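Local coordinates for SusD-like protein BACOVA_02651 (Bacteroides ovatus, PDB 5E75) that binds polysaccharide at the cell surface and probably captures xyloglucan before its transport into the periplasm for degradation, at residues 150-155 / 192-197; 201-206 / 426-431; 120-125 / 156-161. All blocks are in the same frame, centred on the assembly; numbering follows the deposited sequence.

Overall arrangement
Contact 1 lies between the other two and touches both, on the same side of the chain's centre as each. Contacts 1 and 3 share helix 151-168, and their centres are about 9 Å apart; Leu125 CD2 reaches Phe155 CZ at 3.7 Å. Contact 2 also lies about 9 Å from contact 1, centre to centre. It is tied there by the salt bridge from Arg430 NH2 to Glu151 OE2 (3.0 Å) and by a probable hydrogen bond from Asp204 N to Ser195 O (2.8 Å). Contacts 2 and 3, with centres about 17 Å apart, do not touch. A bound magnesium ion lies about 4 Å from the side chain of Glu152 in contact 1.

Contact 1 (150-155 / 192-197); sequences REEDVF and LARSGW
The first turn of helix 151-168 runs up to the end of helix 180-195, where Phe155 and Arg194 come nearest, their CA atoms 7.3 Å apart. The Phe155 ring meets Arg194 with a face and Trp197 with an edge. Arg194 CB stands over that face, 3.8 Å from the ring centroid in a CH-pi contact, and CG and CD carry the chain on across the same ring. The edge of Phe155 points into the indole face of Trp197 in a T-shaped pair, planes at 88°, with CE2 3.5 Å from Trp197 CD2. Having CG anti to the backbone N (chi1 -173°) turns the indole toward Phe155 and Glu151. There Trp197 NE1 donates to Glu151 OE1 at 2.7 Å, reaching that oxygen from above the carboxylate plane at an N-H...O angle of 151°. Glu151 OE2 forms a salt bridge to Arg430, so the carboxylate is held at both oxygens. Elsewhere in the contact a water accepts from Arg194 NH1 and donates to Glu152 O and OE1, while Arg194 NH2 pairs with Asp207. The T-shaped pair and its indole-carboxylate bond join two helix ends within the helical, TPR-clan scaffold of the SusD family.

Contact 2 (201-206 / 426-431); sequences GTRDEG and VTWFRY
An arginine-tyrosine stack fastens the loop between helices 180-195 and 205-221 to segment 426-431 of helix 421-431, joining chain regions more than 200 residues apart in the helical SusD fold. The guanidinium of Arg203 lies flat on the Tyr431 ring, centres 4.1 Å apart and planes at 13°. NE and CZ sit above the CD2-CE2 side of the ring, while CG covers the CE1-CZ side in a CH-pi contact, 3.9 Å from the ring centroid. The chain is extended at chi2 and turns at chi3 (145°), a bend that lays the guanidinium along the ring. Its NH2 then comes to the edge of the Trp428 indole, 3.9 Å from CD1. Beside the stack, Gly201 is at closest CA approach to Tyr431, 5.7 Å between CA atoms. One water accepts from Gly201 N at 2.6 Å and donates to Tyr431 O at 2.8 Å. A second is hydrogen-bonded to Tyr431 OH and only weakly to Gly201 O, and both waters lie at the edge of the ring, in its plane. Glu369 OE2 completes the cluster by pairing with Arg203 NH1 and accepting from Trp428 NE1. The buried guanidinium charge is thus probably offset by Glu369 and stabilised by stacking on the tyrosine face, while water, not direct hydrogen bonds, provides the polar links across the two segments.

Contact 3 (120-125 / 156-161); sequences AYFYML and QFIIND
Tyr121 OH hydrogen-bonds Ile132 O and, weakly, Ile134 N, anchoring the hydroxyl end of a ring that packs against Phe157. The contact is a nearly antiparallel helix pair of the TPR-like SusD scaffold: the axes of segments 120-125 and 156-161 approach to 9.7 Å and their N-to-C directions differ by 156°. Tyr121 and Ile158 are nearest along the backbones, with CA atoms 6.7 Å apart. No hydrogen bond crosses between the segments, and the join is apolar. The Tyr121 and Phe157 rings meet obliquely, planes at 73° and centroids 5.2 Å apart, with the CD2-CE2 side of the tyrosine against CD1 and CE1 of the phenylalanine. Phe157 CG is anti to the backbone N (chi1 -172°), which swings its ring to the Tyr121 side of the interface. Beside this pair Ile158 pushes its longer branch toward helix 103-125. CG1 rests against Tyr121 CB at 3.7 Å, and CD1 goes further, between Phe122 and Leu125, coming to 4.1 Å from Leu125 CD2. Around the interface, Tyr80 and Val83 of helix 70-95 touch Tyr121, and Val190 of helix 180-195 touches both Phe122 and Ile158. One turn on from Phe157, Asp161 OD1 takes salt bridges from Arg114 and Arg117, a charged tie between the same two helices. At the tip of its branch, Ile158 CD1 lies 3.5 Å from Phe122 N.

Contact 1 (150-155 / 192-197)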
loop_
_atom_site.group_PDB
_atom_site.type_symbol
_atom_site.label_atom_id
_atom_site.label_comp_id
_atom_site.label_asym_id
_atom_site.label_seq_id
_atom_site.Cartn_x
_atom_site.Cartn_y
_atom_site.Cartn_z
ATOM N N ARG A 150 14.344 -16.731 -9.079
ATOM C CA ARG A 150 14.779 -16.515 -7.698
ATOM C C ARG A 150 14.497 -15.098 -7.228
ATOM O O ARG A 150 14.397 -14.183 -8.028
ATOM C CB ARG A 150 16.277 -16.784 -7.566
ATOM C CG ARG A 150 16.707 -18.174 -8.032
ATOM C CD ARG A 150 18.226 -18.254 -8.142
ATOM N NE ARG A 150 18.696 -17.297 -9.136
ATOM C CZ ARG A 150 19.945 -17.191 -9.571
ATOM N NH1 ARG A 150 20.889 -18.005 -9.111
ATOM N NH2 ARG A 150 20.240 -16.279 -10.488
ATOM N N GLU A 151 14.349 -14.927 -5.921
ATOM C CA GLU A 151 14.166 -13.609 -5.344
ATOM C C GLU A 151 15.221 -12.608 -5.850
ATOM O O GLU A 151 14.876 -11.468 -6.167
ATOM C CB GLU A 151 14.152 -13.710 -3.810
ATOM C CG GLU A 151 12.911 -14.446 -3.283
ATOM C CD GLU A 151 12.885 -14.666 -1.776
ATOM O OE1 GLU A 151 13.758 -14.144 -1.055
ATOM O OE2 GLU A 151 11.978 -15.381 -1.303
ATOM N N GLU A 152 16.495 -13.001 -5.944
ATOM C CA GLU A 152 17.507 -12.067 -6.423
ATOM C C GLU A 152 17.272 -11.654 -7.875
ATOM O O GLU A 152 17.526 -10.505 -8.221
ATOM C CB GLU A 152 18.945 -12.602 -6.237
ATOM C CG GLU A 152 19.456 -12.568 -4.788
ATOM C CD GLU A 152 19.452 -11.159 -4.198
ATOM O OE1 GLU A 152 20.011 -10.252 -4.858
ATOM O OE2 GLU A 152 18.883 -10.962 -3.088
ATOM N N ASP A 153 16.808 -12.585 -8.712
ATOM C CA ASP A 153 16.477 -12.268 -10.097
ATOM C C ASP A 153 15.360 -11.235 -10.149
ATOM O O ASP A 153 15.392 -10.318 -10.977
ATOM C CB ASP A 153 15.976 -13.502 -10.872
ATOM C CG ASP A 153 17.019 -14.587 -11.050
ATOM O OD1 ASP A 153 18.112 -14.325 -11.583
ATOM O OD2 ASP A 153 16.686 -15.747 -10.723
ATOM N N VAL A 154 14.348 -11.415 -9.299
ATOM C CA VAL A 154 13.179 -10.543 -9.280
ATOM C C VAL A 154 13.635 -9.137 -8.901
ATOM O O VAL A 154 13.282 -8.165 -9.570
ATOM C CB VAL A 154 12.071 -11.076 -8.356
ATOM C CG1 VAL A 154 10.869 -10.133 -8.357
ATOM C CG2 VAL A 154 11.611 -12.455 -8.815
ATOM N N PHE A 155 14.495 -9.026 -7.883
ATOM C CA PHE A 155 15.052 -7.725 -7.542
ATOM C C PHE A 155 15.765 -7.070 -8.724
ATOM O O PHE A 155 15.568 -5.889 -8.992
ATOM C CB PHE A 155 16.054 -7.831 -6.388
ATOM C CG PHE A 155 15.470 -7.632 -5.008
ATOM C CD1 PHE A 155 14.959 -6.396 -4.619
ATOM C CD2 PHE A 155 15.508 -8.645 -4.076
ATOM C CE1 PHE A 155 14.460 -6.200 -3.339
ATOM C CE2 PHE A 155 15.012 -8.454 -2.797
ATOM C CZ PHE A 155 14.491 -7.234 -2.438
ATOM N N LEU A 192 16.609 -0.114 -0.573
ATOM C CA LEU A 192 16.531 -0.289 0.873
ATOM C C LEU A 192 16.028 -1.686 1.224
ATOM O O LEU A 192 16.574 -2.351 2.128
ATOM C CB LEU A 192 15.657 0.785 1.533
ATOM C CG LEU A 192 15.493 0.682 3.057
ATOM C CD1 LEU A 192 16.843 0.801 3.784
ATOM C CD2 LEU A 192 14.511 1.725 3.537
ATOM N N ALA A 193 15.000 -2.156 0.507
ATOM C CA ALA A 193 14.465 -3.486 0.758
ATOM C C ALA A 193 15.489 -4.573 0.464
ATOM O O ALA A 193 15.566 -5.566 1.183
ATOM C CB ALA A 193 13.187 -3.721 -0.078
ATOM N N ARG A 194 16.271 -4.405 -0.603
ATOM C CA ARG A 194 17.270 -5.409 -0.945
ATOM C C ARG A 194 18.441 -5.432 0.047
ATOM O O ARG A 194 19.037 -6.491 0.281
ATOM C CB ARG A 194 17.793 -5.214 -2.376
ATOM C CG ARG A 194 18.583 -6.431 -2.856
ATOM C CD ARG A 194 19.052 -6.343 -4.297
ATOM N NE ARG A 194 20.115 -5.367 -4.468
ATOM C CZ ARG A 194 20.781 -5.190 -5.598
ATOM N NH1 ARG A 194 20.488 -5.941 -6.656
ATOM N NH2 ARG A 194 21.737 -4.276 -5.653
ATOM N N SER A 195 18.753 -4.276 0.629
ATOM C CA SER A 195 19.989 -4.122 1.396
ATOM C C SER A 195 20.138 -5.199 2.469
ATOM O O SER A 195 21.218 -5.758 2.626
ATOM C CB SER A 195 20.106 -2.722 2.002
ATOM O OG SER A 195 19.149 -2.505 3.025
ATOM N N GLY A 196 19.067 -5.502 3.194
ATOM C CA GLY A 196 19.132 -6.482 4.265
ATOM C C GLY A 196 18.521 -7.832 3.944
ATOM O O GLY A 196 18.428 -8.702 4.810
ATOM N N TRP A 197 18.083 -8.013 2.701
ATOM C CA TRP A 197 17.233 -9.155 2.352
ATOM C C TRP A 197 18.012 -10.453 2.349
ATOM O O TRP A 197 18.869 -10.657 1.510
ATOM C CB TRP A 197 16.595 -8.876 0.995
ATOM C CG TRP A 197 15.544 -9.836 0.478
ATOM C CD1 TRP A 197 15.758 -11.052 -0.111
ATOM C CD2 TRP A 197 14.132 -9.600 0.409
ATOM N NE1 TRP A 197 14.565 -11.596 -0.526
ATOM C CE2 TRP A 197 13.554 -10.727 -0.209
ATOM C CE3 TRP A 197 13.309 -8.551 0.802
ATOM C CZ2 TRP A 197 12.182 -10.832 -0.431
ATOM C CZ3 TRP A 197 11.932 -8.668 0.595
ATOM C CH2 TRP A 197 11.396 -9.797 -0.029
HETATM O O HOH W 1 19.289 -8.626 -6.885
#

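Contact 2 (201-206 / 426-431)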
loop_
_atom_site.group_PDB
_atom_site.type_symbol
_atom_site.label_atom_id
_atom_site.label_comp_id
_atom_site.label_asym_id
_atom_site.label_seq_id
_atom_site.Cartn_x
_atom_site.Cartn_y
_atom_site.Cartn_z
ATOM N N GLY A 201 21.404 -10.272 8.863
ATOM C CA GLY A 201 21.158 -9.310 9.921
ATOM C C GLY A 201 21.881 -7.986 9.771
ATOM O O GLY A 201 21.893 -7.165 10.696
ATOM N N THR A 202 22.479 -7.754 8.609
ATOM C CA THR A 202 23.066 -6.457 8.295
ATOM C C THR A 202 22.578 -5.983 6.929
ATOM O O THR A 202 22.129 -6.786 6.106
ATOM C CB THR A 202 24.611 -6.462 8.353
ATOM O OG1 THR A 202 25.134 -7.173 7.232
ATOM C CG2 THR A 202 25.113 -7.099 9.639
ATOM N N ARG A 203 22.622 -4.674 6.722
ATOM C CA ARG A 203 22.208 -4.070 5.465
ATOM C C ARG A 203 23.423 -3.684 4.625
ATOM O O ARG A 203 24.330 -2.988 5.085
ATOM C CB ARG A 203 21.302 -2.870 5.724
ATOM C CG ARG A 203 19.905 -3.297 6.185
ATOM C CD ARG A 203 18.933 -2.131 6.428
ATOM N NE ARG A 203 17.581 -2.501 6.051
ATOM C CZ ARG A 203 16.473 -1.899 6.454
ATOM N NH1 ARG A 203 16.500 -0.888 7.317
ATOM N NH2 ARG A 203 15.301 -2.352 6.002
ATOM N N ASP A 204 23.431 -4.156 3.384
ATOM C CA ASP A 204 24.516 -3.891 2.450
ATOM C C ASP A 204 24.753 -2.401 2.307
ATOM O O ASP A 204 23.842 -1.651 1.977
ATOM C CB ASP A 204 24.136 -4.481 1.102
ATOM C CG ASP A 204 25.237 -4.350 0.085
ATOM O OD1 ASP A 204 26.144 -5.214 0.114
ATOM O OD2 ASP A 204 25.187 -3.415 -0.733
ATOM N N GLU A 205 25.993 -1.966 2.506
ATOM C CA GLU A 205 26.297 -0.545 2.485
ATOM C C GLU A 205 26.178 0.053 1.078
ATOM O O GLU A 205 25.836 1.224 0.922
ATOM C CB GLU A 205 27.695 -0.324 3.087
ATOM C CG GLU A 205 27.784 -0.666 4.591
ATOM C CD GLU A 205 27.157 0.385 5.496
ATOM O OE1 GLU A 205 26.747 1.454 4.982
ATOM O OE2 GLU A 205 27.088 0.146 6.731
ATOM N N GLY A 206 26.439 -0.749 0.050
ATOM C CA GLY A 206 26.247 -0.293 -1.312
ATOM C C GLY A 206 24.793 0.025 -1.611
ATOM O O GLY A 206 24.487 1.078 -2.162
ATOM N N VAL A 426 7.111 -7.447 5.521
ATOM C CA VAL A 426 7.828 -8.561 4.900
ATOM C C VAL A 426 9.288 -8.185 4.643
ATOM O O VAL A 426 10.198 -8.987 4.903
ATOM C CB VAL A 426 7.137 -9.041 3.600
ATOM C CG1 VAL A 426 7.950 -10.124 2.930
ATOM C CG2 VAL A 426 5.728 -9.539 3.923
ATOM N N THR A 427 9.517 -6.972 4.134
ATOM C CA THR A 427 10.881 -6.486 3.950
ATOM C C THR A 427 11.672 -6.543 5.263
ATOM O O THR A 427 12.803 -7.020 5.297
ATOM C CB THR A 427 10.896 -5.068 3.375
ATOM O OG1 THR A 427 10.381 -5.111 2.045
ATOM C CG2 THR A 427 12.299 -4.496 3.326
ATOM N N TRP A 428 11.079 -6.052 6.343
ATOM C CA TRP A 428 11.747 -6.098 7.635
ATOM C C TRP A 428 11.984 -7.541 8.103
ATOM O O TRP A 428 13.031 -7.831 8.689
ATOM C CB TRP A 428 10.965 -5.289 8.689
ATOM C CG TRP A 428 11.014 -3.811 8.486
ATOM C CD1 TRP A 428 12.100 -3.047 8.103
ATOM C CD2 TRP A 428 9.937 -2.889 8.674
ATOM N NE1 TRP A 428 11.746 -1.719 8.033
ATOM C CE2 TRP A 428 10.425 -1.599 8.374
ATOM C CE3 TRP A 428 8.596 -3.034 9.054
ATOM C CZ2 TRP A 428 9.616 -0.471 8.446
ATOM C CZ3 TRP A 428 7.794 -1.925 9.110
ATOM C CH2 TRP A 428 8.305 -0.655 8.804
ATOM N N PHE A 429 11.041 -8.452 7.839
ATOM C CA PHE A 429 11.196 -9.855 8.206
ATOM C C PHE A 429 12.342 -10.519 7.455
ATOM O O PHE A 429 13.052 -11.372 8.004
ATOM C CB PHE A 429 9.881 -10.614 7.984
ATOM C CG PHE A 429 10.049 -12.094 7.975
ATOM C CD1 PHE A 429 10.210 -12.792 9.159
ATOM C CD2 PHE A 429 10.107 -12.786 6.784
ATOM C CE1 PHE A 429 10.413 -14.158 9.142
ATOM C CE2 PHE A 429 10.305 -14.149 6.771
ATOM C CZ PHE A 429 10.465 -14.836 7.943
ATOM N N ARG A 430 12.544 -10.122 6.209
ATOM C CA ARG A 430 13.650 -10.668 5.439
ATOM C C ARG A 430 15.008 -10.168 5.927
ATOM O O ARG A 430 16.038 -10.798 5.651
ATOM C CB ARG A 430 13.454 -10.365 3.944
ATOM C CG ARG A 430 12.757 -11.472 3.193
ATOM C CD ARG A 430 13.762 -12.563 2.811
ATOM N NE ARG A 430 13.165 -13.613 2.007
ATOM C CZ ARG A 430 12.610 -14.718 2.483
ATOM N NH1 ARG A 430 12.567 -14.946 3.791
ATOM N NH2 ARG A 430 12.112 -15.612 1.639
ATOM N N TYR A 431 14.997 -9.047 6.641
ATOM C CA TYR A 431 16.195 -8.436 7.228
ATOM C C TYR A 431 16.495 -8.934 8.653
ATOM O O TYR A 431 17.608 -9.399 8.937
ATOM C CB TYR A 431 15.975 -6.923 7.191
ATOM C CG TYR A 431 16.876 -6.022 8.014
ATOM C CD1 TYR A 431 18.232 -6.278 8.192
ATOM C CD2 TYR A 431 16.361 -4.859 8.553
ATOM C CE1 TYR A 431 19.028 -5.406 8.949
ATOM C CE2 TYR A 431 17.139 -3.993 9.297
ATOM C CZ TYR A 431 18.464 -4.264 9.478
ATOM O OH TYR A 431 19.195 -3.364 10.219
HETATM O O HOH W 2 21.835 -3.846 10.509
HETATM O O HOH W 3 19.743 -9.380 7.078
#

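Contact 3 (120-125 / 156-161)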
loop_
_atom_site.group_PDB
_atom_site.type_symbol
_atom_site.label_atom_id
_atom_site.label_comp_id
_atom_site.label_asym_id
_atom_site.label_seq_id
_atom_site.Cartn_x
_atom_site.Cartn_y
_atom_site.Cartn_z
ATOM N N ALA A 120 4.437 -3.953 -9.882
ATOM C CA ALA A 120 3.752 -5.222 -9.742
ATOM C C ALA A 120 4.690 -6.302 -9.210
ATOM O O ALA A 120 4.338 -7.014 -8.276
ATOM C CB ALA A 120 3.126 -5.633 -11.070
ATOM N N TYR A 121 5.877 -6.417 -9.793
ATOM C CA TYR A 121 6.830 -7.418 -9.331
ATOM C C TYR A 121 7.310 -7.120 -7.914
ATOM O O TYR A 121 7.536 -8.040 -7.145
ATOM C CB TYR A 121 8.006 -7.604 -10.306
ATOM C CG TYR A 121 7.700 -8.552 -11.433
ATOM C CD1 TYR A 121 7.373 -9.869 -11.180
ATOM C CD2 TYR A 121 7.705 -8.135 -12.759
ATOM C CE1 TYR A 121 7.072 -10.752 -12.194
ATOM C CE2 TYR A 121 7.410 -9.018 -13.784
ATOM C CZ TYR A 121 7.095 -10.324 -13.505
ATOM O OH TYR A 121 6.789 -11.203 -14.536
ATOM N N PHE A 122 7.448 -5.849 -7.548
ATOM C CA PHE A 122 7.896 -5.517 -6.193
ATOM C C PHE A 122 6.836 -5.879 -5.161
ATOM O O PHE A 122 7.172 -6.359 -4.062
ATOM C CB PHE A 122 8.302 -4.040 -6.119
ATOM C CG PHE A 122 9.017 -3.623 -4.833
ATOM C CD1 PHE A 122 9.967 -4.418 -4.203
ATOM C CD2 PHE A 122 8.764 -2.382 -4.301
ATOM C CE1 PHE A 122 10.605 -3.968 -3.055
ATOM C CE2 PHE A 122 9.408 -1.938 -3.153
ATOM C CZ PHE A 122 10.317 -2.727 -2.546
ATOM N N TYR A 123 5.552 -5.703 -5.475
ATOM C CA TYR A 123 4.511 -6.222 -4.597
ATOM C C TYR A 123 4.593 -7.752 -4.505
ATOM O O TYR A 123 4.580 -8.332 -3.408
ATOM C CB TYR A 123 3.126 -5.823 -5.089
ATOM C CG TYR A 123 2.727 -4.370 -4.871
ATOM C CD1 TYR A 123 2.809 -3.767 -3.624
ATOM C CD2 TYR A 123 2.219 -3.617 -5.928
ATOM C CE1 TYR A 123 2.419 -2.469 -3.446
ATOM C CE2 TYR A 123 1.816 -2.308 -5.757
ATOM C CZ TYR A 123 1.910 -1.735 -4.503
ATOM O OH TYR A 123 1.520 -0.419 -4.291
ATOM N N MET A 124 4.670 -8.426 -5.651
ATOM C CA MET A 124 4.696 -9.896 -5.654
ATOM C C MET A 124 5.867 -10.476 -4.873
ATOM O O MET A 124 5.733 -11.500 -4.189
ATOM C CB MET A 124 4.724 -10.439 -7.072
ATOM C CG MET A 124 3.397 -10.249 -7.787
ATOM S SD MET A 124 3.153 -11.350 -9.190
ATOM C CE MET A 124 3.926 -10.381 -10.427
ATOM N N LEU A 125 7.014 -9.806 -4.952
ATOM C CA LEU A 125 8.226 -10.230 -4.261
ATOM C C LEU A 125 8.011 -10.268 -2.742
ATOM O O LEU A 125 8.636 -11.071 -2.047
ATOM C CB LEU A 125 9.348 -9.268 -4.617
ATOM C CG LEU A 125 10.728 -9.489 -3.989
ATOM C CD1 LEU A 125 11.295 -10.868 -4.328
ATOM C CD2 LEU A 125 11.681 -8.427 -4.452
ATOM N N GLN A 156 16.621 -7.816 -9.415
ATOM C CA GLN A 156 17.363 -7.228 -10.521
ATOM C C GLN A 156 16.431 -6.795 -11.656
ATOM O O GLN A 156 16.643 -5.752 -12.269
ATOM C CB GLN A 156 18.425 -8.209 -11.021
ATOM C CG GLN A 156 19.326 -7.630 -12.097
ATOM C CD GLN A 156 20.224 -6.552 -11.555
ATOM O OE1 GLN A 156 20.954 -6.769 -10.584
ATOM N NE2 GLN A 156 20.165 -5.369 -12.142
ATOM N N PHE A 157 15.382 -7.573 -11.914
ATOM C CA PHE A 157 14.422 -7.265 -12.972
ATOM C C PHE A 157 13.707 -5.950 -12.644
ATOM O O PHE A 157 13.536 -5.078 -13.496
ATOM C CB PHE A 157 13.453 -8.452 -13.082
ATOM C CG PHE A 157 12.519 -8.393 -14.250
ATOM C CD1 PHE A 157 11.340 -7.670 -14.185
ATOM C CD2 PHE A 157 12.804 -9.096 -15.406
ATOM C CE1 PHE A 157 10.470 -7.626 -15.261
ATOM C CE2 PHE A 157 11.947 -9.063 -16.483
ATOM C CZ PHE A 157 10.772 -8.328 -16.417
ATOM N N ILE A 158 13.282 -5.816 -11.392
ATOM C CA ILE A 158 12.651 -4.593 -10.912
ATOM C C ILE A 158 13.586 -3.387 -11.058
ATOM O O ILE A 158 13.202 -2.341 -11.576
ATOM C CB ILE A 158 12.246 -4.761 -9.431
ATOM C CG1 ILE A 158 11.082 -5.746 -9.272
ATOM C CG2 ILE A 158 11.863 -3.438 -8.797
ATOM C CD1 ILE A 158 10.942 -6.310 -7.865
ATOM N N ILE A 159 14.834 -3.554 -10.630
ATOM C CA ILE A 159 15.828 -2.488 -10.743
ATOM C C ILE A 159 16.046 -2.061 -12.207
ATOM O O ILE A 159 16.100 -0.861 -12.527
ATOM C CB ILE A 159 17.162 -2.897 -10.061
ATOM C CG1 ILE A 159 16.996 -2.922 -8.538
ATOM C CG2 ILE A 159 18.302 -1.945 -10.450
ATOM C CD1 ILE A 159 18.097 -3.693 -7.817
ATOM N N ASN A 160 16.139 -3.032 -13.102
ATOM C CA ASN A 160 16.354 -2.708 -14.506
ATOM C C ASN A 160 15.189 -1.894 -15.070
ATOM O O ASN A 160 15.387 -0.916 -15.802
ATOM C CB ASN A 160 16.531 -3.980 -15.343
ATOM C CG ASN A 160 17.847 -4.691 -15.083
ATOM O OD1 ASN A 160 18.735 -4.180 -14.385
ATOM N ND2 ASN A 160 17.964 -5.901 -15.627
ATOM N N ASP A 161 13.973 -2.291 -14.725
ATOM C CA ASP A 161 12.783 -1.581 -15.174
ATOM C C ASP A 161 12.763 -0.156 -14.609
ATOM O O ASP A 161 12.487 0.814 -15.334
ATOM C CB ASP A 161 11.501 -2.292 -14.729
ATOM C CG ASP A 161 11.058 -3.400 -15.665
ATOM O OD1 ASP A 161 11.633 -3.546 -16.775
ATOM O OD2 ASP A 161 10.116 -4.122 -15.305
#